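Local coordinates for CELL division protein FTSZ (Haloferax volcanii, PDB 4B46), which binds GTP as a tubulin-like cytoskeletal protein and controls cell shape, being essential for the rod-shaped cells that swim efficiently, at residues A[48-52]-A[53-57]; A[85-88]-A[89-93]; A[215-218]-A[219-223]; A[316-319]-A[320-324]; A[349-353]-A[354-358]. All blocks are in the same frame, centred on the assembly; numbering follows the deposited sequence.

Interaction 1 (A[48-52]-A[53-57]); sequences KNIPK and DQRVL
The carbonyl oxygen of I50 is gripped side-on by two nitrogens of one guanidinium group: R55 NH2 lies 2.7 Å from I50 O, and R55 NE lies 2.8 Å from I50 O. I50 O sits only 3° out of the guanidinium plane, and both bonds bend to near 144° at hydrogen because one acceptor serves two donors. NH2 comes in the plane of the carbonyl, NE from above it. The chain of R55 runs extended from CG to NE, with CG of K52 over one face of the guanidinium. The turn itself is closed by Q54 N on P51 O at 2.7 Å and by R55 N on K52 O at 3.2 Å. It leads from helix 41-45 into strand 55-57, the edge strand of the nucleotide-binding Rossmann-like sheet of the tubulin/FtsZ GTPase domain. K52 NZ and R55 NH1 stand 4.4 Å apart as like charges; a water accepts from R55 NH2 and, weakly, from K52 NZ. A leucine here, with no N-H to give, would probably leave the I50 carbonyl without its two-pronged grip and the turn freer to move. I50 also packs against V16 of helix 9-26.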
loop_
_atom_site.group_PDB
_atom_site.type_symbol
_atom_site.label_atom_id
_atom_site.label_comp_id
_atom_site.label_asym_id
_atom_site.label_seq_id
_atom_site.Cartn_x
_atom_site.Cartn_y
_atom_site.Cartn_z
ATOM N N LYS A 48 18.539 1.591 -4.043
ATOM C CA LYS A 48 19.565 2.180 -3.193
ATOM C C LYS A 48 19.631 1.538 -1.816
ATOM O O LYS A 48 20.686 1.502 -1.191
ATOM C CB LYS A 48 19.306 3.683 -3.044
ATOM C CG LYS A 48 19.336 4.451 -4.349
ATOM C CD LYS A 48 18.920 5.897 -4.144
ATOM C CE LYS A 48 18.941 6.672 -5.458
ATOM N NZ LYS A 48 20.316 6.800 -6.016
ATOM N N ASN A 49 18.497 1.030 -1.352
ATOM C CA ASN A 49 18.350 0.648 0.047
ATOM C C ASN A 49 18.080 -0.832 0.257
ATOM O O ASN A 49 18.234 -1.349 1.355
ATOM C CB ASN A 49 17.226 1.470 0.668
ATOM C CG ASN A 49 17.421 2.948 0.459
ATOM O OD1 ASN A 49 18.456 3.496 0.824
ATOM N ND2 ASN A 49 16.446 3.599 -0.162
ATOM N N ILE A 50 17.657 -1.510 -0.798
ATOM C CA ILE A 50 17.385 -2.932 -0.718
ATOM C C ILE A 50 18.679 -3.708 -0.952
ATOM O O ILE A 50 19.369 -3.476 -1.938
ATOM C CB ILE A 50 16.297 -3.323 -1.732
ATOM C CG1 ILE A 50 15.008 -2.558 -1.399
ATOM C CG2 ILE A 50 16.082 -4.828 -1.742
ATOM C CD1 ILE A 50 13.845 -2.846 -2.292
ATOM N N PRO A 51 19.029 -4.613 -0.023
ATOM C CA PRO A 51 20.276 -5.386 -0.133
ATOM C C PRO A 51 20.383 -6.111 -1.477
ATOM O O PRO A 51 19.381 -6.625 -1.967
ATOM C CB PRO A 51 20.159 -6.401 1.009
ATOM C CG PRO A 51 19.237 -5.761 1.996
ATOM C CD PRO A 51 18.247 -4.985 1.170
ATOM N N LYS A 52 21.575 -6.148 -2.062
ATOM C CA LYS A 52 21.764 -6.753 -3.382
ATOM C C LYS A 52 21.308 -8.204 -3.410
ATOM O O LYS A 52 20.754 -8.671 -4.397
ATOM C CB LYS A 52 23.224 -6.648 -3.831
ATOM C CG LYS A 52 23.779 -5.231 -3.795
ATOM C CD LYS A 52 25.122 -5.138 -4.509
ATOM C CE LYS A 52 25.762 -3.773 -4.303
ATOM N NZ LYS A 52 24.862 -2.669 -4.730
ATOM N N ASP A 53 21.528 -8.905 -2.305
ATOM C CA ASP A 53 21.086 -10.287 -2.161
ATOM C C ASP A 53 19.560 -10.424 -2.072
ATOM O O ASP A 53 19.031 -11.528 -2.181
ATOM C CB ASP A 53 21.750 -10.918 -0.933
ATOM C CG ASP A 53 21.897 -9.936 0.212
ATOM O OD1 ASP A 53 22.913 -9.206 0.246
ATOM O OD2 ASP A 53 20.992 -9.884 1.071
ATOM N N GLN A 54 18.857 -9.309 -1.882
ATOM C CA GLN A 54 17.391 -9.332 -1.834
ATOM C C GLN A 54 16.762 -8.716 -3.088
ATOM O O GLN A 54 15.568 -8.398 -3.112
ATOM C CB GLN A 54 16.882 -8.617 -0.580
ATOM C CG GLN A 54 17.636 -8.970 0.693
ATOM C CD GLN A 54 17.023 -10.137 1.437
ATOM O OE1 GLN A 54 16.575 -11.114 0.833
ATOM N NE2 GLN A 54 16.994 -10.039 2.758
ATOM N N ARG A 55 17.578 -8.541 -4.122
ATOM C CA ARG A 55 17.093 -8.111 -5.428
ATOM C C ARG A 55 17.064 -9.323 -6.351
ATOM O O ARG A 55 18.106 -9.877 -6.668
ATOM C CB ARG A 55 18.019 -7.042 -6.001
ATOM C CG ARG A 55 18.065 -5.761 -5.178
ATOM C CD ARG A 55 19.104 -4.788 -5.713
ATOM N NE ARG A 55 19.513 -3.847 -4.676
ATOM C CZ ARG A 55 20.272 -2.777 -4.881
ATOM N NH1 ARG A 55 20.712 -2.492 -6.098
ATOM N NH2 ARG A 55 20.583 -1.985 -3.862
ATOM N N VAL A 56 15.876 -9.747 -6.766
ATOM C CA VAL A 56 15.758 -10.974 -7.538
ATOM C C VAL A 56 15.384 -10.687 -8.979
ATOM O O VAL A 56 14.337 -10.098 -9.247
ATOM C CB VAL A 56 14.680 -11.910 -6.965
ATOM C CG1 VAL A 56 14.762 -13.282 -7.639
ATOM C CG2 VAL A 56 14.832 -12.041 -5.468
ATOM N N LEU A 57 16.245 -11.115 -9.897
ATOM C CA LEU A 57 15.957 -11.039 -11.323
ATOM C C LEU A 57 15.281 -12.326 -11.790
ATOM O O LEU A 57 15.843 -13.408 -11.663
ATOM C CB LEU A 57 17.253 -10.820 -12.105
ATOM C CG LEU A 57 17.151 -10.614 -13.617
ATOM C CD1 LEU A 57 16.409 -9.312 -13.920
ATOM C CD2 LEU A 57 18.552 -10.617 -14.238
HETATM O O HOH W 1 23.097 -0.326 -3.933
#

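Interaction 2 (A[85-88]-A[89-93]); sequences EVQG and AIDSI
Q87 folds its side chain over I90 and on to D91, four residues on, just past helix 83-90. The side chains of Q87 and I90 cross at about a right angle, with Q87 NE2 3.8 Å from I90 CG2, and the amide then donates from Q87 NE2 to D91 OD1 at 2.8 Å. That bond is fairly straight, 156° at hydrogen. D91 OD1 lies close to the amide plane, but the amide nitrogen meets the carboxylate from above its plane, the two planes being 60° apart. Two torsions explain the reach: CG of Q87 stands anti to the backbone N (chi1 -170°), and the chain then bends at chi2, which carries the amide forward to D91. The amide has further partners, since Q87 OE1 accepts from H122 and Q87 NE2 also bonds Y127 OH, which together should limit its rotation.

On the buried side, V86 and I90 lie side by side and point the same way, CG1 of V86 touching CD1 of I90 at 3.9 Å. Backbone bonds run beneath: I90 N to V86 O at 3.0 Å and D91 N to Q87 O at 2.8 Å, while A89 N to E85 O is long and weak. A type I turn from I90 to I93 then leads the chain away. V86 and I90 meet L119 and L123 of helix 111-126, V86 also touches V37 of strand 31-38, and A89 touches V56 of strand 55-57: an amphipathic helix of the Rossmann-like GTPase domain.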
loop_
_atom_site.group_PDB
_atom_site.type_symbol
_atom_site.label_atom_id
_atom_site.label_comp_id
_atom_site.label_asym_id
_atom_site.label_seq_id
_atom_site.Cartn_x
_atom_site.Cartn_y
_atom_site.Cartn_z
ATOM N N GLU A 85 13.030 -18.739 -7.570
ATOM C CA GLU A 85 14.065 -17.710 -7.445
ATOM C C GLU A 85 13.658 -16.695 -6.388
ATOM O O GLU A 85 14.468 -16.254 -5.571
ATOM C CB GLU A 85 14.290 -16.982 -8.770
ATOM C CG GLU A 85 15.032 -17.782 -9.810
ATOM C CD GLU A 85 15.475 -16.919 -10.974
ATOM O OE1 GLU A 85 14.629 -16.577 -11.829
ATOM O OE2 GLU A 85 16.672 -16.574 -11.036
ATOM N N VAL A 86 12.389 -16.312 -6.426
ATOM C CA VAL A 86 11.864 -15.368 -5.461
ATOM C C VAL A 86 11.898 -15.996 -4.070
ATOM O O VAL A 86 12.362 -15.377 -3.109
ATOM C CB VAL A 86 10.437 -14.945 -5.815
ATOM C CG1 VAL A 86 9.947 -13.879 -4.828
ATOM C CG2 VAL A 86 10.389 -14.427 -7.247
ATOM N N GLN A 87 11.435 -17.241 -3.977
ATOM C CA GLN A 87 11.393 -17.954 -2.701
ATOM C C GLN A 87 12.790 -18.124 -2.113
ATOM O O GLN A 87 12.966 -18.120 -0.891
ATOM C CB GLN A 87 10.709 -19.317 -2.846
ATOM C CG GLN A 87 10.417 -20.002 -1.506
ATOM C CD GLN A 87 9.625 -19.109 -0.554
ATOM O OE1 GLN A 87 8.668 -18.436 -0.954
ATOM N NE2 GLN A 87 10.039 -19.081 0.708
ATOM N N GLY A 88 13.776 -18.269 -2.991
ATOM C CA GLY A 88 15.163 -18.341 -2.581
ATOM C C GLY A 88 15.531 -17.155 -1.714
ATOM O O GLY A 88 16.120 -17.320 -0.647
ATOM N N ALA A 89 15.159 -15.960 -2.164
ATOM C CA ALA A 89 15.407 -14.720 -1.421
ATOM C C ALA A 89 14.556 -14.579 -0.163
ATOM O O ALA A 89 15.011 -14.042 0.846
ATOM C CB ALA A 89 15.170 -13.529 -2.311
ATOM N N ILE A 90 13.305 -15.015 -0.246
ATOM C CA ILE A 90 12.401 -14.963 0.892
ATOM C C ILE A 90 12.882 -15.904 2.008
ATOM O O ILE A 90 12.663 -15.642 3.195
ATOM C CB ILE A 90 10.958 -15.296 0.462
ATOM C CG1 ILE A 90 10.451 -14.240 -0.523
ATOM C CG2 ILE A 90 10.023 -15.352 1.658
ATOM C CD1 ILE A 90 9.104 -14.555 -1.104
ATOM N N ASP A 91 13.573 -16.976 1.628
ATOM C CA ASP A 91 14.092 -17.929 2.606
ATOM C C ASP A 91 15.125 -17.334 3.567
ATOM O O ASP A 91 15.476 -17.958 4.570
ATOM C CB ASP A 91 14.687 -19.150 1.903
ATOM C CG ASP A 91 13.626 -20.101 1.380
ATOM O OD1 ASP A 91 12.469 -20.017 1.839
ATOM O OD2 ASP A 91 13.958 -20.934 0.512
ATOM N N SER A 92 15.613 -16.137 3.261
ATOM C CA SER A 92 16.589 -15.471 4.118
ATOM C C SER A 92 15.905 -14.516 5.100
ATOM O O SER A 92 16.507 -14.072 6.080
ATOM C CB SER A 92 17.625 -14.730 3.273
ATOM O OG SER A 92 18.250 -15.613 2.354
ATOM N N ILE A 93 14.637 -14.218 4.832
ATOM C CA ILE A 93 13.818 -13.381 5.705
ATOM C C ILE A 93 13.428 -14.108 6.990
ATOM O O ILE A 93 12.940 -15.232 6.938
ATOM C CB ILE A 93 12.519 -12.976 4.983
ATOM C CG1 ILE A 93 12.826 -11.995 3.852
ATOM C CG2 ILE A 93 11.497 -12.401 5.960
ATOM C CD1 ILE A 93 11.614 -11.633 3.021
#

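Interaction 3 (A[215-218]-A[219-223]); sequences DSSE and IINTL
The backbone enters helix 216-223 from D215 at the N-cap, and its first turns are closed by I220 N on S216 O at 2.8 Å, 172° at hydrogen, and by N221 N on S217 O at 2.8 Å. D215 and E218 form a capping box: E218 N donates to D215 OD1 at 3.1 Å, and the return bond from D215 N to E218 OE1 is weak. One turn on, the carbonyl oxygen of E218 takes two bonds from T222, from its backbone N at 3.1 Å and from T222 OG1 at 2.7 Å. The hydroxyl reaches back because OG1 stands beside the backbone N and anti to the carbonyl carbon (chi1 -60°). A valine here would remove the hydroxyl, and the E218 carbonyl would probably be held less firmly, by the backbone N-H of this position. I220 hugs the preceding turn, its CG1 3.3 Å from S216 O. CG of N221 likewise lies 3.2 Å from S217 O. At the start of the helix, S216 OG is hydrogen-bonded to D99. The helix lies between the two halves of the fold: I219 and T222 pack on L296 of strand 294-301, E218 and N221 touch R328 of strand 326-333, and I220 meets Y132 of strand 131-137.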
loop_
_atom_site.group_PDB
_atom_site.type_symbol
_atom_site.label_atom_id
_atom_site.label_comp_id
_atom_site.label_asym_id
_atom_site.label_seq_id
_atom_site.Cartn_x
_atom_site.Cartn_y
_atom_site.Cartn_z
ATOM N N ASP A 215 -1.983 -1.413 18.173
ATOM C CA ASP A 215 -1.127 -2.568 17.930
ATOM C C ASP A 215 -1.450 -3.217 16.586
ATOM O O ASP A 215 -2.439 -2.867 15.944
ATOM C CB ASP A 215 -1.196 -3.573 19.089
ATOM C CG ASP A 215 -2.605 -4.012 19.406
ATOM O OD1 ASP A 215 -3.404 -4.222 18.472
ATOM O OD2 ASP A 215 -2.921 -4.152 20.603
ATOM N N SER A 216 -0.606 -4.151 16.165
ATOM C CA SER A 216 -0.778 -4.845 14.891
ATOM C C SER A 216 -2.120 -5.569 14.795
ATOM O O SER A 216 -2.718 -5.652 13.715
ATOM C CB SER A 216 0.360 -5.850 14.685
ATOM O OG SER A 216 1.609 -5.249 14.971
ATOM N N SER A 217 -2.574 -6.110 15.923
ATOM C CA SER A 217 -3.855 -6.800 15.970
ATOM C C SER A 217 -4.992 -5.928 15.457
ATOM O O SER A 217 -5.872 -6.393 14.730
ATOM C CB SER A 217 -4.160 -7.261 17.396
ATOM O OG SER A 217 -4.277 -8.669 17.426
ATOM N N GLU A 218 -4.968 -4.659 15.833
ATOM C CA GLU A 218 -6.013 -3.737 15.416
ATOM C C GLU A 218 -5.998 -3.494 13.916
ATOM O O GLU A 218 -7.045 -3.315 13.295
ATOM C CB GLU A 218 -5.893 -2.413 16.176
ATOM C CG GLU A 218 -6.220 -2.546 17.655
ATOM C CD GLU A 218 -6.304 -1.211 18.347
ATOM O OE1 GLU A 218 -5.246 -0.682 18.740
ATOM O OE2 GLU A 218 -7.428 -0.689 18.494
ATOM N N ILE A 219 -4.806 -3.472 13.336
ATOM C CA ILE A 219 -4.680 -3.286 11.899
ATOM C C ILE A 219 -5.145 -4.544 11.186
ATOM O O ILE A 219 -5.930 -4.481 10.237
ATOM C CB ILE A 219 -3.232 -2.968 11.497
ATOM C CG1 ILE A 219 -2.833 -1.596 12.045
ATOM C CG2 ILE A 219 -3.066 -3.022 9.971
ATOM C CD1 ILE A 219 -1.356 -1.296 11.911
ATOM N N ILE A 220 -4.664 -5.690 11.659
ATOM C CA ILE A 220 -5.020 -6.966 11.056
ATOM C C ILE A 220 -6.533 -7.186 11.113
ATOM O O ILE A 220 -7.162 -7.588 10.129
ATOM C CB ILE A 220 -4.247 -8.116 11.748
ATOM C CG1 ILE A 220 -2.765 -8.015 11.376
ATOM C CG2 ILE A 220 -4.820 -9.479 11.373
ATOM C CD1 ILE A 220 -1.870 -8.921 12.173
ATOM N N ASN A 221 -7.122 -6.887 12.264
ATOM C CA ASN A 221 -8.560 -7.054 12.441
ATOM C C ASN A 221 -9.389 -6.058 11.614
ATOM O O ASN A 221 -10.497 -6.370 11.175
ATOM C CB ASN A 221 -8.917 -7.005 13.930
ATOM C CG ASN A 221 -8.490 -8.262 14.660
ATOM O OD1 ASN A 221 -8.202 -9.274 14.030
ATOM N ND2 ASN A 221 -8.453 -8.209 15.983
ATOM N N THR A 222 -8.841 -4.873 11.379
ATOM C CA THR A 222 -9.498 -3.914 10.492
ATOM C C THR A 222 -9.514 -4.413 9.044
ATOM O O THR A 222 -10.491 -4.204 8.313
ATOM C CB THR A 222 -8.840 -2.519 10.584
ATOM O OG1 THR A 222 -8.938 -2.039 11.927
ATOM C CG2 THR A 222 -9.550 -1.505 9.655
ATOM N N LEU A 223 -8.440 -5.091 8.638
ATOM C CA LEU A 223 -8.305 -5.544 7.258
ATOM C C LEU A 223 -8.939 -6.908 7.017
ATOM O O LEU A 223 -9.056 -7.337 5.880
ATOM C CB LEU A 223 -6.826 -5.615 6.868
ATOM C CG LEU A 223 -6.046 -4.304 6.902
ATOM C CD1 LEU A 223 -4.556 -4.542 6.776
ATOM C CD2 LEU A 223 -6.540 -3.365 5.800
#

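Interaction 4 (A[316-319]-A[320-324]); sequences KWIE and EQTGS
E319, E320 and W317 carry much of this contact, at the C-terminal end of helix 308-322. The chain of E319 leaves with CG anti to the backbone N (chi1 165°), then bends at chi2 and curls past the helix end, bringing its carboxylate OE1 to 2.6 Å from S324 O. E320 stretches back along its own helix instead, its CG lying 3.2 Å from K316 O, the same oxygen that accepts from E320 N. W317 offers a face of its indole to Q321: CG of Q321 sits 3.4 Å from the centroid of the six-membered ring and 5° off its normal, a CH-pi contact. The amide beyond is turned 22° from the ring plane, with Q321 CD 3.7 Å from W317 CZ2. At the helix end the bonds are polar: T322 OG1 bonds I318 O at 2.7 Å and accepts from S324 N at 3.1 Å, an ST turn, while G323, with positive phi, donates its N to E319 O. Helix 308-322 links strands 294-301 and 326-333 in a beta-alpha-beta unit, and W317 packs on V275 and A279 of helix 265-280. Two oxygens as close as E319 OE1 and S324 O imply that the carboxyl group is probably protonated here.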
loop_
_atom_site.group_PDB
_atom_site.type_symbol
_atom_site.label_atom_id
_atom_site.label_comp_id
_atom_site.label_asym_id
_atom_site.label_seq_id
_atom_site.Cartn_x
_atom_site.Cartn_y
_atom_site.Cartn_z
ATOM N N LYS A 316 -16.219 8.391 17.158
ATOM C CA LYS A 316 -17.658 8.637 17.009
ATOM C C LYS A 316 -17.968 9.396 15.723
ATOM O O LYS A 316 -18.899 9.053 14.997
ATOM C CB LYS A 316 -18.218 9.411 18.203
ATOM C CG LYS A 316 -18.276 8.598 19.482
ATOM C CD LYS A 316 -18.919 9.386 20.607
ATOM C CE LYS A 316 -19.117 8.515 21.834
ATOM N NZ LYS A 316 -19.687 9.303 22.970
ATOM N N TRP A 317 -17.191 10.433 15.449
ATOM C CA TRP A 317 -17.408 11.218 14.239
ATOM C C TRP A 317 -17.213 10.353 12.978
ATOM O O TRP A 317 -18.003 10.426 12.034
ATOM C CB TRP A 317 -16.516 12.466 14.239
ATOM C CG TRP A 317 -16.778 13.409 13.087
ATOM C CD1 TRP A 317 -17.662 14.455 13.063
ATOM C CD2 TRP A 317 -16.154 13.384 11.796
ATOM N NE1 TRP A 317 -17.620 15.081 11.835
ATOM C CE2 TRP A 317 -16.703 14.442 11.042
ATOM C CE3 TRP A 317 -15.184 12.566 11.203
ATOM C CZ2 TRP A 317 -16.315 14.705 9.728
ATOM C CZ3 TRP A 317 -14.798 12.833 9.898
ATOM C CH2 TRP A 317 -15.367 13.894 9.175
ATOM N N ILE A 318 -16.190 9.506 12.978
ATOM C CA ILE A 318 -15.963 8.602 11.847
ATOM C C ILE A 318 -17.142 7.648 11.652
ATOM O O ILE A 318 -17.559 7.369 10.525
ATOM C CB ILE A 318 -14.624 7.834 11.994
ATOM C CG1 ILE A 318 -13.462 8.809 11.791
ATOM C CG2 ILE A 318 -14.527 6.660 10.997
ATOM C CD1 ILE A 318 -12.112 8.254 12.158
ATOM N N GLU A 319 -17.685 7.149 12.754
ATOM C CA GLU A 319 -18.841 6.272 12.668
ATOM C C GLU A 319 -20.041 6.997 12.037
ATOM O O GLU A 319 -20.744 6.441 11.196
ATOM C CB GLU A 319 -19.191 5.714 14.051
ATOM C CG GLU A 319 -20.574 5.092 14.119
ATOM C CD GLU A 319 -20.738 3.931 13.152
ATOM O OE1 GLU A 319 -19.716 3.335 12.732
ATOM O OE2 GLU A 319 -21.894 3.614 12.807
ATOM N N GLU A 320 -20.251 8.246 12.434
ATOM C CA GLU A 320 -21.299 9.079 11.848
ATOM C C GLU A 320 -21.135 9.245 10.343
ATOM O O GLU A 320 -22.115 9.225 9.603
ATOM C CB GLU A 320 -21.326 10.456 12.515
ATOM C CG GLU A 320 -21.651 10.398 14.009
ATOM C CD GLU A 320 -21.554 11.748 14.692
ATOM O OE1 GLU A 320 -21.941 12.762 14.071
ATOM O OE2 GLU A 320 -21.091 11.795 15.852
ATOM N N GLN A 321 -19.890 9.395 9.895
ATOM C CA GLN A 321 -19.609 9.666 8.494
ATOM C C GLN A 321 -19.561 8.413 7.625
ATOM O O GLN A 321 -19.639 8.503 6.405
ATOM C CB GLN A 321 -18.277 10.414 8.366
ATOM C CG GLN A 321 -18.243 11.749 9.101
ATOM C CD GLN A 321 -19.193 12.768 8.504
ATOM O OE1 GLN A 321 -19.344 12.847 7.289
ATOM N NE2 GLN A 321 -19.838 13.553 9.359
ATOM N N THR A 322 -19.412 7.245 8.241
ATOM C CA THR A 322 -19.175 6.021 7.467
ATOM C C THR A 322 -20.265 4.977 7.643
ATOM O O THR A 322 -20.528 4.192 6.733
ATOM C CB THR A 322 -17.837 5.356 7.843
ATOM O OG1 THR A 322 -17.853 5.021 9.245
ATOM C CG2 THR A 322 -16.662 6.290 7.546
ATOM N N GLY A 323 -20.881 4.955 8.823
ATOM C CA GLY A 323 -21.756 3.857 9.199
ATOM C C GLY A 323 -21.008 2.534 9.344
ATOM O O GLY A 323 -21.615 1.463 9.279
ATOM N N SER A 324 -19.692 2.597 9.535
ATOM C CA SER A 324 -18.881 1.374 9.655
ATOM C C SER A 324 -19.345 0.454 10.773
ATOM O O SER A 324 -19.797 0.902 11.830
ATOM C CB SER A 324 -17.392 1.689 9.849
ATOM O OG SER A 324 -16.839 2.300 8.696
#

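Interaction 5 (A[349-353]-A[354-358]); sequences VTNVP and RIKEL
The amide of N351 meets K356, its OD1 accepting from K356 NZ at 2.8 Å. NZ stands tilted 33° from the carbonyl plane of the amide. The lysine chain bends at chi3, carrying K356 CE to 3.2 Å from N351 OD1, and the two side chains pass at a slant. N351 itself has a positive phi, just ahead of the N-cap residue V352.

The second flat group, the guanidinium of R354, has OE1 of E357 at its edge, and R354 NH1 donates to E357 OE1 at 3.0 Å in a salt bridge. The carboxylate oxygen lies 11° from the guanidinium plane and is approached on its syn side. The bends at chi2 and chi3 bring the guanidinium beside E357. R354 NE also forms a salt bridge with D168, so two acids hold the group. The side chain of R354 lies about 8 Å from the bound GDP and about 6 Å from that of N169, a GTP-binding residue, which puts this helix start beside the nucleotide site.

V352 is the N-cap, the residue before the helix. Its carbonyl oxygen receives K356 N at 2.8 Å, nearly straight at 169°, and P353 O takes E357 N at 2.8 Å. P353, as first residue of the helix, has no N-H to offer. The apolar side of the cap is V352 against I355, CB to CG1 at 3.8 Å.

Helix 353-366 follows strand 339-347 and packs against helix 144-160 and strand 131-137: I355 touches F154, L358 touches A151, R354 and L358 lie on L137, and V352 meets the loop residues L285 and C287.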
loop_
_atom_site.group_PDB
_atom_site.type_symbol
_atom_site.label_atom_id
_atom_site.label_comp_id
_atom_site.label_asym_id
_atom_site.label_seq_id
_atom_site.Cartn_x
_atom_site.Cartn_y
_atom_site.Cartn_z
ATOM N N VAL A 349 -14.271 -0.985 1.307
ATOM C CA VAL A 349 -15.041 0.043 0.613
ATOM C C VAL A 349 -15.731 -0.557 -0.608
ATOM O O VAL A 349 -15.214 -1.491 -1.225
ATOM C CB VAL A 349 -14.174 1.256 0.217
ATOM C CG1 VAL A 349 -13.723 2.010 1.466
ATOM C CG2 VAL A 349 -12.984 0.818 -0.632
ATOM N N THR A 350 -16.908 -0.032 -0.934
ATOM C CA THR A 350 -17.727 -0.571 -2.016
ATOM C C THR A 350 -18.321 0.547 -2.878
ATOM O O THR A 350 -18.273 1.724 -2.507
ATOM C CB THR A 350 -18.892 -1.417 -1.469
ATOM O OG1 THR A 350 -19.646 -0.632 -0.535
ATOM C CG2 THR A 350 -18.378 -2.670 -0.774
ATOM N N ASN A 351 -18.881 0.161 -4.020
ATOM C CA ASN A 351 -19.455 1.105 -4.985
ATOM C C ASN A 351 -18.452 2.189 -5.359
ATOM O O ASN A 351 -18.800 3.361 -5.499
ATOM C CB ASN A 351 -20.757 1.725 -4.456
ATOM C CG ASN A 351 -21.594 2.361 -5.558
ATOM O OD1 ASN A 351 -21.691 1.829 -6.664
ATOM N ND2 ASN A 351 -22.191 3.512 -5.261
ATOM N N VAL A 352 -17.195 1.781 -5.500
ATOM C CA VAL A 352 -16.115 2.694 -5.833
ATOM C C VAL A 352 -16.092 2.890 -7.352
ATOM O O VAL A 352 -15.875 1.937 -8.100
ATOM C CB VAL A 352 -14.771 2.143 -5.322
ATOM C CG1 VAL A 352 -13.662 3.134 -5.578
ATOM C CG2 VAL A 352 -14.875 1.819 -3.811
ATOM N N PRO A 353 -16.357 4.122 -7.814
ATOM C CA PRO A 353 -16.410 4.399 -9.257
ATOM C C PRO A 353 -15.182 3.874 -10.002
ATOM O O PRO A 353 -15.323 3.219 -11.032
ATOM C CB PRO A 353 -16.476 5.933 -9.318
ATOM C CG PRO A 353 -17.192 6.302 -8.053
ATOM C CD PRO A 353 -16.712 5.308 -7.010
ATOM N N ARG A 354 -13.999 4.136 -9.465
ATOM C CA ARG A 354 -12.771 3.709 -10.108
ATOM C C ARG A 354 -12.712 2.183 -10.258
ATOM O O ARG A 354 -12.280 1.672 -11.288
ATOM C CB ARG A 354 -11.573 4.220 -9.316
ATOM C CG ARG A 354 -10.242 3.688 -9.779
ATOM C CD ARG A 354 -9.916 4.126 -11.211
ATOM N NE ARG A 354 -8.501 4.463 -11.331
ATOM C CZ ARG A 354 -7.799 4.401 -12.457
ATOM N NH1 ARG A 354 -8.373 3.992 -13.583
ATOM N NH2 ARG A 354 -6.512 4.733 -12.456
ATOM N N ILE A 355 -13.156 1.462 -9.230
ATOM C CA ILE A 355 -13.191 0.005 -9.288
ATOM C C ILE A 355 -14.247 -0.485 -10.270
ATOM O O ILE A 355 -14.001 -1.409 -11.050
ATOM C CB ILE A 355 -13.405 -0.610 -7.886
ATOM C CG1 ILE A 355 -12.262 -0.195 -6.958
ATOM C CG2 ILE A 355 -13.517 -2.137 -7.969
ATOM C CD1 ILE A 355 -10.882 -0.382 -7.593
ATOM N N LYS A 356 -15.414 0.154 -10.262
ATOM C CA LYS A 356 -16.460 -0.180 -11.225
ATOM C C LYS A 356 -16.011 0.063 -12.674
ATOM O O LYS A 356 -16.404 -0.678 -13.575
ATOM C CB LYS A 356 -17.755 0.597 -10.934
ATOM C CG LYS A 356 -18.500 0.110 -9.689
ATOM C CD LYS A 356 -19.927 0.641 -9.642
ATOM C CE LYS A 356 -19.965 2.140 -9.360
ATOM N NZ LYS A 356 -21.359 2.683 -9.319
ATOM N N GLU A 357 -15.199 1.094 -12.893
ATOM C CA GLU A 357 -14.636 1.347 -14.219
ATOM C C GLU A 357 -13.748 0.186 -14.679
ATOM O O GLU A 357 -13.891 -0.310 -15.796
ATOM C CB GLU A 357 -13.787 2.616 -14.237
ATOM C CG GLU A 357 -13.080 2.812 -15.595
ATOM C CD GLU A 357 -11.729 3.483 -15.479
ATOM O OE1 GLU A 357 -11.264 3.685 -14.341
ATOM O OE2 GLU A 357 -11.141 3.836 -16.533
ATOM N N LEU A 358 -12.820 -0.210 -13.816
ATOM C CA LEU A 358 -11.880 -1.274 -14.123
ATOM C C LEU A 358 -12.604 -2.588 -14.404
ATOM O O LEU A 358 -12.285 -3.282 -15.371
ATOM C CB LEU A 358 -10.873 -1.449 -12.988
ATOM C CG LEU A 358 -9.903 -0.288 -12.784
ATOM C CD1 LEU A 358 -8.946 -0.616 -11.642
ATOM C CD2 LEU A 358 -9.136 0.011 -14.059
#

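In the fold
Interactions 1 and 2 share the nucleotide-binding half of the fold and touch each other, V56 CG2 meeting A89 CB at 3.5 Å, with centres 11 Å apart. Interactions 3, 4 and 5 belong to the C-terminal domain and make no direct contact with one another. Interaction 1 is a surface turn held by an arginine on a carbonyl oxygen; the other four are partly buried. Among these, interactions 3 and 5 deal with helix starts, by a capping box and by an N-cap valine followed by a proline at the first helical position, interaction 4 with a helix end, and interaction 2 with the last turns of a helix. Interactions 4 and 1 lie far apart, their centres about 42 Å from each other.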